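Local coordinates for HRDC domain-containing protein (Bifidobacterium adolescentis ATCC 15703, PDB 3CYM), which is experimentally uncharacterised but probably binds nucleic acid and acts as a 3'-5' exonuclease related to ribonuclease D, at residues A124-G129 and V384-K389; S374-D379 and V421-E426; R394-T399 and R403-A408. All blocks are in the same frame, centred on the assembly; numbering follows the deposited sequence.

In the fold
Interaction 1 joins the 3'-5' exonuclease domain to the C-terminal HRDC-like domain, while interactions 2 and 3 lie within the latter. The exonuclease domain carries the sodium site of D44, E46 and D172, none of which takes part in the three contacts. Interactions 1 and 2 are centred about 12 Å apart and touch: V387 CG1 lies 3.6 Å from V424 CG2, and V384 packs on A377. Interaction 3 is centred about 16 Å from interaction 2 and meets it where V407 and A408 pack on A425. Interactions 1 and 3, with centres about 22 Å apart, do not touch. Helix 418-433 supplies one side of interaction 2 and touches the other two through W419 and V428.

Interaction 1. Residues A124-G129 and V384-K389; sequences AARLLG and VEIVIK
L127 and I386 mark the nearest approach of the two backbones, their CA atoms 6.7 Å apart, where the end of helix 121-127 in the exonuclease domain meets the short helix 384-387 of the C-terminal HRDC-like domain. I386 carries most of the apolar contact here, touching both R126 and L127. Its CG1 sits over the centre of the R126 guanidinium, 3.4 Å above the plane, and its CD1 lies 3.7 Å from R126 CB, tucked into the bend of the arginine. That bend comes from chi2 and chi3, both near -80°, which fold the guanidinium back over the isoleucine. The other branch, I386 CG2, meets L127 CD2 at 3.7 Å, the two side chains crossing at about a right angle.

E385 reaches the rim of the guanidinium with an extended chain and makes a salt bridge from OE2 to NH1. The modelled separation of 2.4 Å is doubtful, since both residues have alternate conformers. The carboxylate and guanidinium planes are turned 66° apart, so the pair is not a flat two-pronged one. A water donates to E385 OE2 at 2.8 Å and accepts a weak bond from R126 NH2. F133 adds a cation-pi contact to the arginine, and K192 bonds the L127 carbonyl O. Just beyond, G129 closes the helix in a Schellman motif.

The interface thus pairs an apolar cover over one guanidinium face with charge at its edge: the isoleucine probably keeps water off that face, while the E385 carboxylate would help offset the buried arginine's charge and the F133 ring would favour the cation.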
ATOM      1  N   ALA A 124     -13.822   5.684   6.290  1.00 15.24           N
ATOM      2  CA  ALA A 124     -15.150   5.801   6.897  1.00 15.16           C
ATOM      3  C   ALA A 124     -15.461   4.690   7.907  1.00 17.57           C
ATOM      4  O   ALA A 124     -15.977   4.968   8.984  1.00 20.11           O
ATOM      5  CB  ALA A 124     -16.218   5.852   5.820  1.00 17.74           C
ATOM      6  N   ALA A 125     -15.125   3.446   7.579  1.00 18.79           N
ATOM      7  CA  ALA A 125     -15.348   2.324   8.507  1.00 18.64           C
ATOM      8  C   ALA A 125     -14.589   2.466   9.827  1.00 14.67           C
ATOM      9  O   ALA A 125     -15.135   2.163  10.884  1.00 15.98           O
ATOM     10  CB  ALA A 125     -15.008   0.999   7.840  1.00 17.56           C
ATOM     11  N   ARG A 126     -13.347   2.941   9.747  1.00 15.60           N
ATOM     12  CA  ARG A 126     -12.472   3.171  10.908  0.50 14.94           C
ATOM     13  C   ARG A 126     -13.020   4.262  11.818  1.00 13.92           C
ATOM     14  O   ARG A 126     -13.095   4.105  13.036  1.00 19.37           O
ATOM     15  CB  ARG A 126     -11.078   3.627  10.456  0.50 17.32           C
ATOM     16  CG  ARG A 126     -10.399   2.788   9.412  0.50 20.00           C
ATOM     17  CD  ARG A 126      -9.744   1.588  10.008  0.50 21.34           C
ATOM     18  NE  ARG A 126      -8.463   1.863  10.652  0.50 23.45           N
ATOM     19  CZ  ARG A 126      -8.266   1.865  11.967  0.50 24.70           C
ATOM     20  NH1 ARG A 126      -7.059   2.122  12.454  0.50 26.71           N
ATOM     21  NH2 ARG A 126      -9.266   1.621  12.800  0.50 16.43           N
ATOM     22  N   LEU A 127     -13.388   5.395  11.213  1.00 12.21           N
ATOM     23  CA  LEU A 127     -14.014   6.511  11.953  1.00 17.65           C
ATOM     24  C   LEU A 127     -15.282   6.062  12.678  1.00 17.58           C
ATOM     25  O   LEU A 127     -15.519   6.458  13.817  1.00 18.60           O
ATOM     26  CB  LEU A 127     -14.333   7.683  11.028  1.00 19.98           C
ATOM     27  CG  LEU A 127     -13.187   8.594  10.569  1.00 15.84           C
ATOM     28  CD1 LEU A 127     -13.642   9.330   9.336  1.00 13.25           C
ATOM     29  CD2 LEU A 127     -12.776   9.580  11.646  1.00 22.56           C
ATOM     30  N   LEU A 128     -16.065   5.214  12.010  1.00 20.29           N
ATOM     31  CA  LEU A 128     -17.268   4.584  12.562  1.00 23.57           C
ATOM     32  C   LEU A 128     -16.976   3.577  13.673  1.00 24.41           C
ATOM     33  O   LEU A 128     -17.884   3.141  14.380  1.00 29.95           O
ATOM     34  CB  LEU A 128     -18.035   3.878  11.439  1.00 20.62           C
ATOM     35  CG  LEU A 128     -19.312   4.495  10.862  1.00 25.11           C
ATOM     36  CD1 LEU A 128     -19.423   5.979  11.172  1.00 21.22           C
ATOM     37  CD2 LEU A 128     -19.378   4.247   9.358  1.00 18.01           C
ATOM     38  N   GLY A 129     -15.717   3.179  13.796  1.00 23.38           N
ATOM     39  CA  GLY A 129     -15.300   2.309  14.876  1.00 27.32           C
ATOM     40  C   GLY A 129     -15.224   0.848  14.500  1.00 27.66           C
ATOM     41  O   GLY A 129     -15.055   0.006  15.379  1.00 32.59           O
ATOM     42  N   VAL A 384      -8.254   4.961  18.741  1.00 25.40           N
ATOM     43  CA  VAL A 384      -7.271   5.944  19.222  1.00 22.71           C
ATOM     44  C   VAL A 384      -6.242   6.352  18.147  1.00 20.08           C
ATOM     45  O   VAL A 384      -5.840   7.512  18.072  1.00 15.94           O
ATOM     46  CB  VAL A 384      -6.629   5.486  20.574  1.00 22.25           C
ATOM     47  CG1 VAL A 384      -5.887   4.169  20.427  1.00 23.44           C
ATOM     48  CG2 VAL A 384      -5.721   6.563  21.155  1.00 27.26           C
ATOM     49  N   GLU A 385      -5.883   5.403  17.282  1.00 19.88           N
ATOM     50  CA  GLU A 385      -4.939   5.680  16.202  0.50 19.13           C
ATOM     51  C   GLU A 385      -5.562   6.521  15.094  1.00 20.11           C
ATOM     52  O   GLU A 385      -4.838   7.186  14.364  1.00 16.20           O
ATOM     53  CB  GLU A 385      -4.299   4.395  15.648  0.50 19.53           C
ATOM     54  CG  GLU A 385      -5.150   3.555  14.688  0.50 15.46           C
ATOM     55  CD  GLU A 385      -4.412   2.305  14.192  0.50 18.48           C
ATOM     56  OE1 GLU A 385      -3.231   2.121  14.550  0.50 12.35           O
ATOM     57  OE2 GLU A 385      -5.014   1.505  13.444  0.50 15.50           O
ATOM     58  N   ILE A 386      -6.893   6.505  15.001  1.00 18.84           N
ATOM     59  CA  ILE A 386      -7.651   7.288  14.007  1.00 19.66           C
ATOM     60  C   ILE A 386      -7.900   8.734  14.489  1.00 23.40           C
ATOM     61  O   ILE A 386      -7.832   9.679  13.692  1.00 22.87           O
ATOM     62  CB  ILE A 386      -8.970   6.538  13.606  1.00 19.64           C
ATOM     63  CG1 ILE A 386      -8.636   5.280  12.796  1.00 17.74           C
ATOM     64  CG2 ILE A 386      -9.949   7.415  12.810  1.00 15.34           C
ATOM     65  CD1 ILE A 386      -8.023   5.539  11.390  1.00 12.26           C
ATOM     66  N   VAL A 387      -8.160   8.890  15.793  1.00 21.47           N
ATOM     67  CA  VAL A 387      -8.320  10.204  16.452  1.00 22.42           C
ATOM     68  C   VAL A 387      -7.166  11.158  16.104  1.00 23.32           C
ATOM     69  O   VAL A 387      -7.391  12.316  15.742  1.00 21.65           O
ATOM     70  CB  VAL A 387      -8.450  10.047  18.002  1.00 21.39           C
ATOM     71  CG1 VAL A 387      -8.456  11.390  18.692  1.00 25.42           C
ATOM     72  CG2 VAL A 387      -9.716   9.303  18.361  1.00 21.04           C
ATOM     73  N   ILE A 388      -5.939  10.647  16.213  1.00 22.86           N
ATOM     74  CA  ILE A 388      -4.727  11.311  15.735  1.00 24.73           C
ATOM     75  C   ILE A 388      -3.640  10.249  15.594  1.00 28.84           C
ATOM     76  O   ILE A 388      -3.639   9.269  16.348  1.00 31.38           O
ATOM     77  CB  ILE A 388      -4.277  12.487  16.665  1.00 26.66           C
ATOM     78  CG1 ILE A 388      -3.119  13.279  16.033  1.00 22.73           C
ATOM     79  CG2 ILE A 388      -3.982  11.996  18.091  1.00 27.49           C
ATOM     80  CD1 ILE A 388      -3.027  14.696  16.491  1.00 20.08           C
ATOM     81  N   LYS A 389      -2.746  10.430  14.615  1.00 27.92           N
ATOM     82  CA  LYS A 389      -1.629   9.509  14.385  1.00 26.08           C
ATOM     83  C   LYS A 389      -0.693   9.462  15.583  1.00 22.33           C
ATOM     84  O   LYS A 389      -0.133  10.490  15.965  1.00 19.52           O
ATOM     85  CB  LYS A 389      -0.842   9.878  13.127  1.00 17.36           C
ATOM     86  CG  LYS A 389       0.171   8.812  12.717  1.00 25.64           C
ATOM     87  CD  LYS A 389       0.863   9.163  11.418  1.00 27.09           C
ATOM     88  CE  LYS A 389       2.025   8.229  11.146  1.00 33.78           C
ATOM     89  NZ  LYS A 389       2.889   8.781  10.056  1.00 36.91           N
TER
HETATM   90  O   HOH W   1      -7.148   0.342  14.829  1.00 44.52           O

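Interaction 2. Residues S374-D379 and V421-E426; sequences SQIAED and VSLVAE
I376 turns CG1 anti to its carbonyl carbon (chi1 -64°) and extends it to CD1 (chi2 173°), while L423 sets CG anti to its backbone N (chi1 -170°), and these two choices bring the side chains together in the helical C-terminal HRDC-like domain. The contact joins helix 360-380 to helix 418-433, with I376 and V424 nearest at 7.5 Å between CA atoms.

I376 serves both partners with separate branches. Its CG2 rests against the fork of L423, 3.7 Å from CG and 3.8 Å from CD2, the two side chains sliding past each other in opposite directions. The CD1 end reaches farther, to V424 CG2 at 3.8 Å. No hydrogen bond crosses between the segments, so apolar packing carries the contact. V387 of helix 384-387 packs on A377, and L411 of helix 407-414 touches V424, which ties the valine into the buried interior of the domain.

On helix 360-380 itself, Q375 NE2 donates to D379 OD2 at 3.0 Å, one turn on. Across the helix pair, the methyl I376 CD1 comes within 3.5 Å of the backbone oxygen L423 O.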
ATOM      1  N   SER A 374      -6.606   8.705  24.514  1.00 14.25           N
ATOM      2  CA  SER A 374      -7.430   7.498  24.729  1.00 21.49           C
ATOM      3  C   SER A 374      -8.805   7.813  25.310  1.00 19.85           C
ATOM      4  O   SER A 374      -9.805   7.199  24.931  1.00 22.25           O
ATOM      5  CB  SER A 374      -6.723   6.482  25.633  1.00 15.51           C
ATOM      6  OG  SER A 374      -5.556   5.971  25.014  1.00 24.92           O
ATOM      7  N   GLN A 375      -8.851   8.773  26.228  1.00 21.94           N
ATOM      8  CA  GLN A 375     -10.113   9.197  26.812  1.00 20.91           C
ATOM      9  C   GLN A 375     -11.044   9.789  25.744  1.00 21.20           C
ATOM     10  O   GLN A 375     -12.243   9.497  25.736  1.00 24.37           O
ATOM     11  CB  GLN A 375      -9.877  10.174  27.965  1.00 24.30           C
ATOM     12  CG  GLN A 375     -11.113  10.435  28.821  1.00 29.51           C
ATOM     13  CD  GLN A 375     -11.742   9.157  29.347  1.00 34.90           C
ATOM     14  OE1 GLN A 375     -11.146   8.455  30.158  1.00 33.99           O
ATOM     15  NE2 GLN A 375     -12.954   8.850  28.883  1.00 32.87           N
ATOM     16  N   ILE A 376     -10.481  10.578  24.828  1.00 18.63           N
ATOM     17  CA  ILE A 376     -11.247  11.184  23.727  1.00 18.14           C
ATOM     18  C   ILE A 376     -11.741  10.111  22.745  1.00 20.40           C
ATOM     19  O   ILE A 376     -12.876  10.166  22.268  1.00 22.50           O
ATOM     20  CB  ILE A 376     -10.424  12.286  23.000  1.00 18.63           C
ATOM     21  CG1 ILE A 376     -10.135  13.455  23.962  1.00 20.53           C
ATOM     22  CG2 ILE A 376     -11.161  12.776  21.759  1.00 17.92           C
ATOM     23  CD1 ILE A 376      -9.188  14.533  23.444  1.00 10.24           C
ATOM     24  N   ALA A 377     -10.876   9.131  22.482  1.00 19.34           N
ATOM     25  CA  ALA A 377     -11.190   7.963  21.676  1.00 17.97           C
ATOM     26  C   ALA A 377     -12.438   7.241  22.182  1.00 24.82           C
ATOM     27  O   ALA A 377     -13.335   6.958  21.400  1.00 20.88           O
ATOM     28  CB  ALA A 377     -10.011   7.023  21.656  1.00 16.92           C
ATOM     29  N   GLU A 378     -12.477   6.961  23.490  1.00 25.30           N
ATOM     30  CA  GLU A 378     -13.645   6.392  24.166  1.00 27.30           C
ATOM     31  C   GLU A 378     -14.900   7.243  24.045  1.00 23.29           C
ATOM     32  O   GLU A 378     -15.930   6.759  23.592  1.00 23.61           O
ATOM     33  CB  GLU A 378     -13.352   6.203  25.654  1.00 33.03           C
ATOM     34  CG  GLU A 378     -13.036   4.795  26.069  1.00 42.61           C
ATOM     35  CD  GLU A 378     -13.328   4.567  27.541  1.00 58.70           C
ATOM     36  OE1 GLU A 378     -13.953   3.535  27.864  1.00 64.40           O
ATOM     37  OE2 GLU A 378     -12.945   5.425  28.373  1.00 63.66           O
ATOM     38  N   ASP A 379     -14.801   8.513  24.444  1.00 23.97           N
ATOM     39  CA  ASP A 379     -15.948   9.423  24.483  1.00 23.70           C
ATOM     40  C   ASP A 379     -16.569   9.711  23.116  1.00 23.38           C
ATOM     41  O   ASP A 379     -17.743  10.067  23.032  1.00 26.77           O
ATOM     42  CB  ASP A 379     -15.568  10.739  25.162  1.00 27.97           C
ATOM     43  CG  ASP A 379     -15.104  10.552  26.605  1.00 31.52           C
ATOM     44  OD1 ASP A 379     -14.439  11.470  27.132  1.00 28.82           O
ATOM     45  OD2 ASP A 379     -15.386   9.492  27.210  1.00 34.27           O
ATOM     46  N   VAL A 421      -6.977  18.283  15.406  1.00 16.44           N
ATOM     47  CA  VAL A 421      -6.448  19.387  16.217  1.00 18.44           C
ATOM     48  C   VAL A 421      -7.522  20.037  17.107  1.00 15.46           C
ATOM     49  O   VAL A 421      -7.309  20.224  18.299  1.00 15.75           O
ATOM     50  CB  VAL A 421      -5.756  20.448  15.316  1.00 14.23           C
ATOM     51  CG1 VAL A 421      -5.289  21.644  16.125  1.00 19.27           C
ATOM     52  CG2 VAL A 421      -4.581  19.829  14.583  1.00 13.15           C
ATOM     53  N   SER A 422      -8.673  20.359  16.528  1.00 14.23           N
ATOM     54  CA  SER A 422      -9.798  20.912  17.281  1.00 14.15           C
ATOM     55  C   SER A 422     -10.341  19.994  18.374  1.00 15.89           C
ATOM     56  O   SER A 422     -10.758  20.466  19.425  1.00 18.19           O
ATOM     57  CB  SER A 422     -10.926  21.280  16.328  1.00 17.87           C
ATOM     58  OG  SER A 422     -10.503  22.300  15.443  1.00 20.30           O
ATOM     59  N   LEU A 423     -10.330  18.688  18.120  1.00 17.61           N
ATOM     60  CA  LEU A 423     -10.791  17.697  19.089  1.00 16.63           C
ATOM     61  C   LEU A 423      -9.771  17.438  20.195  1.00 16.39           C
ATOM     62  O   LEU A 423     -10.133  17.182  21.335  1.00 17.45           O
ATOM     63  CB  LEU A 423     -11.132  16.385  18.376  1.00 18.20           C
ATOM     64  CG  LEU A 423     -11.850  15.274  19.140  1.00 19.43           C
ATOM     65  CD1 LEU A 423     -13.226  15.724  19.645  1.00 19.85           C
ATOM     66  CD2 LEU A 423     -11.962  14.039  18.269  1.00  9.43           C
ATOM     67  N   VAL A 424      -8.493  17.533  19.863  1.00 16.96           N
ATOM     68  CA  VAL A 424      -7.465  16.947  20.711  1.00 19.26           C
ATOM     69  C   VAL A 424      -6.575  17.964  21.433  1.00 19.74           C
ATOM     70  O   VAL A 424      -6.274  17.783  22.610  1.00 23.15           O
ATOM     71  CB  VAL A 424      -6.665  15.862  19.890  1.00 20.80           C
ATOM     72  CG1 VAL A 424      -5.154  15.935  20.059  1.00 12.58           C
ATOM     73  CG2 VAL A 424      -7.221  14.465  20.149  1.00 13.76           C
ATOM     74  N   ALA A 425      -6.194  19.035  20.738  1.00 17.15           N
ATOM     75  CA  ALA A 425      -5.045  19.860  21.132  1.00 18.76           C
ATOM     76  C   ALA A 425      -5.100  20.491  22.522  1.00 16.47           C
ATOM     77  O   ALA A 425      -4.091  20.522  23.225  1.00 22.47           O
ATOM     78  CB  ALA A 425      -4.774  20.913  20.086  1.00 22.31           C
ATOM     79  N   GLU A 426      -6.277  20.961  22.927  1.00 20.02           N
ATOM     80  CA  GLU A 426      -6.428  21.618  24.229  1.00 20.94           C
ATOM     81  C   GLU A 426      -6.277  20.628  25.375  1.00 18.15           C
ATOM     82  O   GLU A 426      -5.585  20.915  26.363  1.00 23.78           O
ATOM     83  CB  GLU A 426      -7.771  22.355  24.342  1.00 19.79           C
ATOM     84  CG  GLU A 426      -7.819  23.328  25.518  1.00 20.44           C
ATOM     85  CD  GLU A 426      -9.163  23.999  25.708  1.00 22.47           C
ATOM     86  OE1 GLU A 426      -9.369  24.646  26.752  1.00 24.25           O
ATOM     87  OE2 GLU A 426     -10.023  23.879  24.822  1.00 19.20           O
TER

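Interaction 3. Residues R394-T399 and R403-A408; sequences RNLCWT and RKRDVA
The C-terminal end of helix 390-397, in the HRDC-like domain, receives the side chain of R405, which comes back from the connection leading into helix 407-414 to bind the carbonyls of N395 and L396. R405 NE donates to L396 O at 2.8 Å with an N-H...O angle of 146°; the donor lies in the carbonyl plane, on a lone pair. NH2 adds a weak second bond to the same oxygen at 3.1 Å and another weak one to N395 O. One guanidinium edge therefore spans two successive carbonyls at a helix end, where the partial negative charge would favour a cation.

Bends at chi2 (-67°) and chi3 (-142°) steer the arginine to these oxygens. Along the way its CB and CG lie alongside L396 CD1, CG at 3.9 Å. T399 comes from the opposite direction and places CG2 over one face of the guanidinium, 3.7 Å above the plane and offset toward its rim, while its OG1 bonds E401 N. F410 makes a cation-pi contact with R405. A methionine here, with no N-H to offer, would probably leave the L396 carbonyl without its charged donor and tie the helix end less firmly to the following chain.

L396 also reaches V407, and V428 of helix 418-433 touches both. At the head of helix 407-414, D406 takes the N-cap position, its side chain capping a backbone N of the first turn. The L396-V407 pair closes the contact more loosely, L396 CD2 lying 4.3 Å from V407 CG1.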
ATOM      1  N   ARG A 394       4.065  11.325  19.876  1.00 17.71           N
ATOM      2  CA  ARG A 394       5.440  10.971  20.214  1.00 19.45           C
ATOM      3  C   ARG A 394       6.426  12.085  19.834  1.00 21.69           C
ATOM      4  O   ARG A 394       7.259  12.492  20.651  1.00 17.65           O
ATOM      5  CB  ARG A 394       5.834   9.655  19.536  1.00 21.41           C
ATOM      6  CG  ARG A 394       5.037   8.441  20.008  1.00 20.91           C
ATOM      7  CD  ARG A 394       5.732   7.135  19.637  1.00 16.40           C
ATOM      8  NE  ARG A 394       5.482   6.745  18.252  1.00 26.00           N
ATOM      9  CZ  ARG A 394       4.495   5.946  17.858  1.00 27.19           C
ATOM     10  NH1 ARG A 394       3.641   5.441  18.736  1.00 24.59           N
ATOM     11  NH2 ARG A 394       4.356   5.659  16.573  1.00 31.22           N
ATOM     12  N   ASN A 395       6.324  12.577  18.598  1.00 19.85           N
ATOM     13  CA  ASN A 395       7.125  13.715  18.144  1.00 21.28           C
ATOM     14  C   ASN A 395       6.959  14.955  19.041  1.00 21.48           C
ATOM     15  O   ASN A 395       7.947  15.598  19.402  1.00 26.08           O
ATOM     16  CB  ASN A 395       6.821  14.041  16.669  1.00 21.49           C
ATOM     17  CG  ASN A 395       7.343  12.969  15.704  1.00 30.17           C
ATOM     18  OD1 ASN A 395       8.050  12.037  16.102  1.00 28.63           O
ATOM     19  ND2 ASN A 395       6.994  13.104  14.423  1.00 17.93           N
ATOM     20  N   LEU A 396       5.715  15.243  19.430  1.00 19.89           N
ATOM     21  CA  LEU A 396       5.367  16.362  20.325  1.00 21.18           C
ATOM     22  C   LEU A 396       6.024  16.285  21.706  1.00 21.95           C
ATOM     23  O   LEU A 396       6.464  17.296  22.251  1.00 23.98           O
ATOM     24  CB  LEU A 396       3.840  16.454  20.464  1.00 19.68           C
ATOM     25  CG  LEU A 396       3.168  17.431  21.440  1.00 16.50           C
ATOM     26  CD1 LEU A 396       3.158  18.871  20.928  1.00 14.24           C
ATOM     27  CD2 LEU A 396       1.752  16.957  21.697  1.00  8.38           C
ATOM     28  N   CYS A 397       6.083  15.080  22.259  1.00 23.24           N
ATOM     29  CA  CYS A 397       6.634  14.868  23.589  1.00 22.18           C
ATOM     30  C   CYS A 397       8.137  14.574  23.560  1.00 22.33           C
ATOM     31  O   CYS A 397       8.769  14.441  24.608  1.00 21.38           O
ATOM     32  CB  CYS A 397       5.858  13.765  24.306  1.00 18.27           C
ATOM     33  SG  CYS A 397       4.122  14.204  24.566  1.00 23.05           S
ATOM     34  N   TRP A 398       8.705  14.506  22.356  1.00 25.75           N
ATOM     35  CA  TRP A 398      10.138  14.267  22.170  1.00 23.65           C
ATOM     36  C   TRP A 398      10.950  15.544  22.384  1.00 23.61           C
ATOM     37  O   TRP A 398      11.555  16.090  21.456  1.00 21.40           O
ATOM     38  CB  TRP A 398      10.400  13.671  20.788  1.00 25.76           C
ATOM     39  CG  TRP A 398      11.774  13.082  20.627  1.00 26.97           C
ATOM     40  CD1 TRP A 398      12.713  13.455  19.714  1.00 30.38           C
ATOM     41  CD2 TRP A 398      12.367  12.031  21.409  1.00 22.34           C
ATOM     42  NE1 TRP A 398      13.850  12.701  19.870  1.00 34.30           N
ATOM     43  CE2 TRP A 398      13.667  11.821  20.902  1.00 28.71           C
ATOM     44  CE3 TRP A 398      11.926  11.246  22.486  1.00 28.75           C
ATOM     45  CZ2 TRP A 398      14.531  10.860  21.432  1.00 29.88           C
ATOM     46  CZ3 TRP A 398      12.787  10.289  23.011  1.00 26.99           C
ATOM     47  CH2 TRP A 398      14.071  10.104  22.479  1.00 28.98           C
ATOM     48  N   THR A 399      10.953  16.000  23.631  1.00 22.96           N
ATOM     49  CA  THR A 399      11.515  17.284  24.019  1.00 22.60           C
ATOM     50  C   THR A 399      11.672  17.338  25.546  1.00 26.61           C
ATOM     51  O   THR A 399      10.925  16.695  26.293  1.00 24.58           O
ATOM     52  CB  THR A 399      10.638  18.478  23.521  1.00 22.63           C
ATOM     53  OG1 THR A 399      11.140  19.710  24.047  1.00 28.57           O
ATOM     54  CG2 THR A 399       9.180  18.315  23.944  1.00 16.02           C
ATOM     55  N   ARG A 403       6.251  21.966  27.771  1.00 30.02           N
ATOM     56  CA  ARG A 403       5.331  23.038  28.119  1.00 26.54           C
ATOM     57  C   ARG A 403       5.480  24.261  27.222  1.00 27.38           C
ATOM     58  O   ARG A 403       4.623  25.144  27.249  1.00 32.17           O
ATOM     59  CB  ARG A 403       5.474  23.413  29.591  1.00 25.49           C
ATOM     60  CG  ARG A 403       4.785  22.436  30.502  1.00 27.86           C
ATOM     61  CD  ARG A 403       5.251  22.561  31.936  1.00 21.29           C
ATOM     62  NE  ARG A 403       4.579  21.570  32.778  1.00 17.85           N
ATOM     63  CZ  ARG A 403       5.025  20.331  32.991  1.00 23.63           C
ATOM     64  NH1 ARG A 403       6.156  19.904  32.434  1.00 17.91           N
ATOM     65  NH2 ARG A 403       4.332  19.513  33.769  1.00 25.57           N
ATOM     66  N   LYS A 404       6.559  24.303  26.437  1.00 24.13           N
ATOM     67  CA  LYS A 404       6.820  25.395  25.499  0.50 26.77           C
ATOM     68  C   LYS A 404       6.283  25.101  24.097  1.00 27.83           C
ATOM     69  O   LYS A 404       6.463  25.907  23.170  1.00 32.37           O
ATOM     70  CB  LYS A 404       8.320  25.711  25.436  0.50 25.83           C
ATOM     71  CG  LYS A 404       8.838  26.503  26.634  0.50 30.75           C
ATOM     72  CD  LYS A 404      10.026  27.386  26.263  0.50 34.94           C
ATOM     73  CE  LYS A 404      11.343  26.637  26.345  0.50 37.37           C
ATOM     74  NZ  LYS A 404      11.858  26.531  27.743  0.50 33.84           N
ATOM     75  N   ARG A 405       5.632  23.948  23.940  1.00 25.66           N
ATOM     76  CA  ARG A 405       5.015  23.567  22.671  1.00 23.83           C
ATOM     77  C   ARG A 405       3.748  24.375  22.430  1.00 23.87           C
ATOM     78  O   ARG A 405       2.935  24.567  23.343  1.00 25.35           O
ATOM     79  CB  ARG A 405       4.637  22.083  22.661  1.00 19.88           C
ATOM     80  CG  ARG A 405       5.782  21.100  22.697  1.00 18.37           C
ATOM     81  CD  ARG A 405       6.606  21.141  21.435  1.00 23.12           C
ATOM     82  NE  ARG A 405       7.042  19.797  21.064  1.00 25.39           N
ATOM     83  CZ  ARG A 405       8.124  19.519  20.347  1.00 19.76           C
ATOM     84  NH1 ARG A 405       8.915  20.492  19.910  1.00 17.65           N
ATOM     85  NH2 ARG A 405       8.408  18.257  20.062  1.00 18.02           N
ATOM     86  N   ASP A 406       3.587  24.861  21.205  1.00 29.10           N
ATOM     87  CA  ASP A 406       2.279  25.301  20.756  1.00 31.97           C
ATOM     88  C   ASP A 406       1.661  24.028  20.207  1.00 25.35           C
ATOM     89  O   ASP A 406       1.933  23.652  19.071  1.00 28.57           O
ATOM     90  CB  ASP A 406       2.387  26.387  19.676  1.00 32.47           C
ATOM     91  CG  ASP A 406       1.026  26.987  19.280  1.00 40.31           C
ATOM     92  OD1 ASP A 406       1.036  28.134  18.783  1.00 46.45           O
ATOM     93  OD2 ASP A 406      -0.044  26.338  19.433  1.00 30.58           O
ATOM     94  N   VAL A 407       0.847  23.373  21.033  1.00 23.87           N
ATOM     95  CA  VAL A 407       0.308  22.036  20.738  1.00 24.84           C
ATOM     96  C   VAL A 407      -0.510  22.033  19.449  1.00 26.94           C
ATOM     97  O   VAL A 407      -0.233  21.246  18.543  1.00 31.91           O
ATOM     98  CB  VAL A 407      -0.520  21.465  21.926  1.00 20.59           C
ATOM     99  CG1 VAL A 407      -1.172  20.138  21.566  1.00 24.55           C
ATOM    100  CG2 VAL A 407       0.353  21.291  23.155  1.00 27.84           C
ATOM    101  N   ALA A 408      -1.490  22.933  19.365  1.00 27.26           N
ATOM    102  CA  ALA A 408      -2.341  23.053  18.187  1.00 23.77           C
ATOM    103  C   ALA A 408      -1.552  23.293  16.895  1.00 24.74           C
ATOM    104  O   ALA A 408      -1.850  22.670  15.875  1.00 24.84           O
ATOM    105  CB  ALA A 408      -3.393  24.137  18.395  1.00 24.03           C
TER